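Local coordinates for protein glycerate dehydrogenase (Bacillus sp. 5mfcol3.1, PDB 6P2I) that probably reduces acyclic imino acids to amino acids with NADPH, within the fold of the D-isomer specific 2-hydroxyacid dehydrogenases, at residues T10-W15 with Y288-N293. Numbering follows the deposited sequence.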
loop_
_atom_site.group_PDB
_atom_site.type_symbol
_atom_site.label_atom_id
_atom_site.label_comp_id
_atom_site.label_asym_id
_atom_site.label_seq_id
_atom_site.Cartn_x
_atom_site.Cartn_y
_atom_site.Cartn_z
ATOM N N THR A 10 -17.177 15.691 -12.415
ATOM C CA THR A 10 -16.408 15.613 -11.180
ATOM C C THR A 10 -15.436 16.773 -11.089
ATOM O O THR A 10 -15.296 17.405 -10.030
ATOM C CB THR A 10 -15.653 14.297 -11.114
ATOM O OG1 THR A 10 -16.586 13.233 -10.917
ATOM C CG2 THR A 10 -14.641 14.340 -9.954
ATOM N N TYR A 11 -14.791 17.097 -12.207
ATOM C CA TYR A 11 -13.733 18.100 -12.239
ATOM C C TYR A 11 -13.815 18.842 -13.563
ATOM O O TYR A 11 -13.784 18.219 -14.627
ATOM C CB TYR A 11 -12.364 17.428 -12.056
ATOM C CG TYR A 11 -11.198 18.383 -11.976
ATOM C CD1 TYR A 11 -11.123 19.337 -10.967
ATOM C CD2 TYR A 11 -10.163 18.322 -12.904
ATOM C CE1 TYR A 11 -10.053 20.219 -10.889
ATOM C CE2 TYR A 11 -9.086 19.192 -12.832
ATOM C CZ TYR A 11 -9.036 20.133 -11.827
ATOM O OH TYR A 11 -7.969 20.997 -11.744
ATOM N N LEU A 12 -13.953 20.164 -13.493
ATOM C CA LEU A 12 -14.028 21.008 -14.683
ATOM C C LEU A 12 -13.676 22.421 -14.249
ATOM O O LEU A 12 -14.553 23.278 -14.074
ATOM C CB LEU A 12 -15.407 20.942 -15.347
ATOM C CG LEU A 12 -15.432 21.517 -16.777
ATOM C CD1 LEU A 12 -14.734 20.576 -17.779
ATOM C CD2 LEU A 12 -16.866 21.822 -17.226
ATOM N N PRO A 13 -12.390 22.693 -14.071
ATOM C CA PRO A 13 -11.971 23.981 -13.520
ATOM C C PRO A 13 -12.169 25.097 -14.528
ATOM O O PRO A 13 -12.392 24.865 -15.720
ATOM C CB PRO A 13 -10.487 23.759 -13.209
ATOM C CG PRO A 13 -10.066 22.691 -14.172
ATOM C CD PRO A 13 -11.259 21.792 -14.356
ATOM N N SER A 14 -12.077 26.330 -14.017
ATOM C CA SER A 14 -12.344 27.510 -14.831
ATOM C C SER A 14 -11.465 27.554 -16.072
ATOM O O SER A 14 -11.926 27.961 -17.148
ATOM C CB SER A 14 -12.139 28.778 -14.004
ATOM O OG SER A 14 -13.099 28.873 -12.968
ATOM N N TRP A 15 -10.190 27.169 -15.945
ATOM C CA TRP A 15 -9.307 27.284 -17.100
ATOM C C TRP A 15 -9.768 26.385 -18.240
ATOM O O TRP A 15 -9.637 26.759 -19.413
ATOM C CB TRP A 15 -7.854 26.996 -16.709
ATOM C CG TRP A 15 -7.445 25.563 -16.535
ATOM C CD1 TRP A 15 -7.314 24.887 -15.350
ATOM C CD2 TRP A 15 -7.040 24.648 -17.563
ATOM N NE1 TRP A 15 -6.874 23.600 -15.579
ATOM C CE2 TRP A 15 -6.693 23.429 -16.927
ATOM C CE3 TRP A 15 -6.943 24.732 -18.956
ATOM C CZ2 TRP A 15 -6.271 22.306 -17.638
ATOM C CZ3 TRP A 15 -6.517 23.613 -19.661
ATOM C CH2 TRP A 15 -6.187 22.419 -19.003
ATOM N N TYR A 288 -6.516 17.527 -19.966
ATOM C CA TYR A 288 -5.675 17.623 -21.156
ATOM C C TYR A 288 -6.176 16.696 -22.254
ATOM O O TYR A 288 -6.150 17.057 -23.439
ATOM C CB TYR A 288 -4.218 17.280 -20.838
ATOM C CG TYR A 288 -3.524 18.084 -19.754
ATOM C CD1 TYR A 288 -3.902 19.374 -19.444
ATOM C CD2 TYR A 288 -2.443 17.536 -19.059
ATOM C CE1 TYR A 288 -3.242 20.107 -18.453
ATOM C CE2 TYR A 288 -1.782 18.246 -18.073
ATOM C CZ TYR A 288 -2.181 19.532 -17.769
ATOM O OH TYR A 288 -1.509 20.232 -16.783
ATOM N N GLU A 289 -6.620 15.488 -21.882
ATOM C CA GLU A 289 -7.124 14.535 -22.873
ATOM C C GLU A 289 -8.442 15.005 -23.470
ATOM O O GLU A 289 -8.647 14.908 -24.684
ATOM C CB GLU A 289 -7.295 13.149 -22.250
ATOM C CG GLU A 289 -5.949 12.435 -22.049
ATOM C CD GLU A 289 -6.068 11.017 -21.501
ATOM O OE1 GLU A 289 -7.050 10.712 -20.800
ATOM O OE2 GLU A 289 -5.145 10.215 -21.756
ATOM N N LEU A 290 -9.343 15.509 -22.630
ATOM C CA LEU A 290 -10.599 16.061 -23.127
ATOM C C LEU A 290 -10.342 17.156 -24.156
ATOM O O LEU A 290 -10.974 17.192 -25.222
ATOM C CB LEU A 290 -11.407 16.609 -21.952
ATOM C CG LEU A 290 -12.607 17.468 -22.328
ATOM C CD1 LEU A 290 -13.623 16.657 -23.107
ATOM C CD2 LEU A 290 -13.221 18.061 -21.088
ATOM N N ILE A 291 -9.409 18.057 -23.849
ATOM C CA ILE A 291 -9.123 19.172 -24.745
ATOM C C ILE A 291 -8.438 18.667 -26.006
ATOM O O ILE A 291 -8.707 19.153 -27.112
ATOM C CB ILE A 291 -8.288 20.242 -24.019
ATOM C CG1 ILE A 291 -9.161 20.968 -22.998
ATOM C CG2 ILE A 291 -7.665 21.232 -25.002
ATOM C CD1 ILE A 291 -8.383 21.690 -21.912
ATOM N N GLU A 292 -7.545 17.685 -25.863
ATOM C CA GLU A 292 -6.892 17.125 -27.038
ATOM C C GLU A 292 -7.900 16.455 -27.956
ATOM O O GLU A 292 -7.794 16.557 -29.184
ATOM C CB GLU A 292 -5.814 16.128 -26.630
ATOM C CG GLU A 292 -5.164 15.472 -27.822
ATOM C CD GLU A 292 -4.000 14.589 -27.427
ATOM O OE1 GLU A 292 -3.855 14.313 -26.215
ATOM O OE2 GLU A 292 -3.236 14.178 -28.328
ATOM N N ASN A 293 -8.892 15.778 -27.382
ATOM C CA ASN A 293 -9.952 15.195 -28.200
ATOM C C ASN A 293 -10.671 16.262 -29.013
ATOM O O ASN A 293 -10.921 16.084 -30.215
ATOM C CB ASN A 293 -10.941 14.439 -27.316
ATOM C CG ASN A 293 -10.419 13.077 -26.909
ATOM O OD1 ASN A 293 -9.595 12.490 -27.612
ATOM N ND2 ASN A 293 -10.896 12.566 -25.776
#
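W15 reaches across to helix 280-298 with the six-membered end of its indole, where the aromatic ring of Y288 and the aliphatic tip of I291 meet it. The two aromatic side chains cross at about a right angle: CH2 of W15 arrives at the edge of the Y288 ring, in its plane, 3.8 Å from CE1. I291 adds the closest touch, its CD1 lying 3.5 Å from CZ3 of W15. With CG1 anti to the carbonyl carbon (chi1 -72°), the I291 chain carries that methyl to the indole. A long, flat indole suits this place because it reaches far from its backbone: the CA atoms of W15 and Y288 are 11.1 Å apart. Its polar edge is served as well, NE1 being hydrogen-bonded to E284 one helical turn before Y288.

A pair of leucines makes a looser part of the contact, with L12 CD1 4.4 Å from L290 CD2; L290 is buried. Leucine fits both positions, since its apolar fork can also pack on other neighbours: L12 touches M287 and I17, and L290 touches I20. The contact thus joins the start of helix 14-23, N-capped by P13, to helix 280-298, which late in the chain returns to the domain of the five-stranded parallel sheet, in this family the substrate-binding domain, and packs L290 against I70 of strand 68-71.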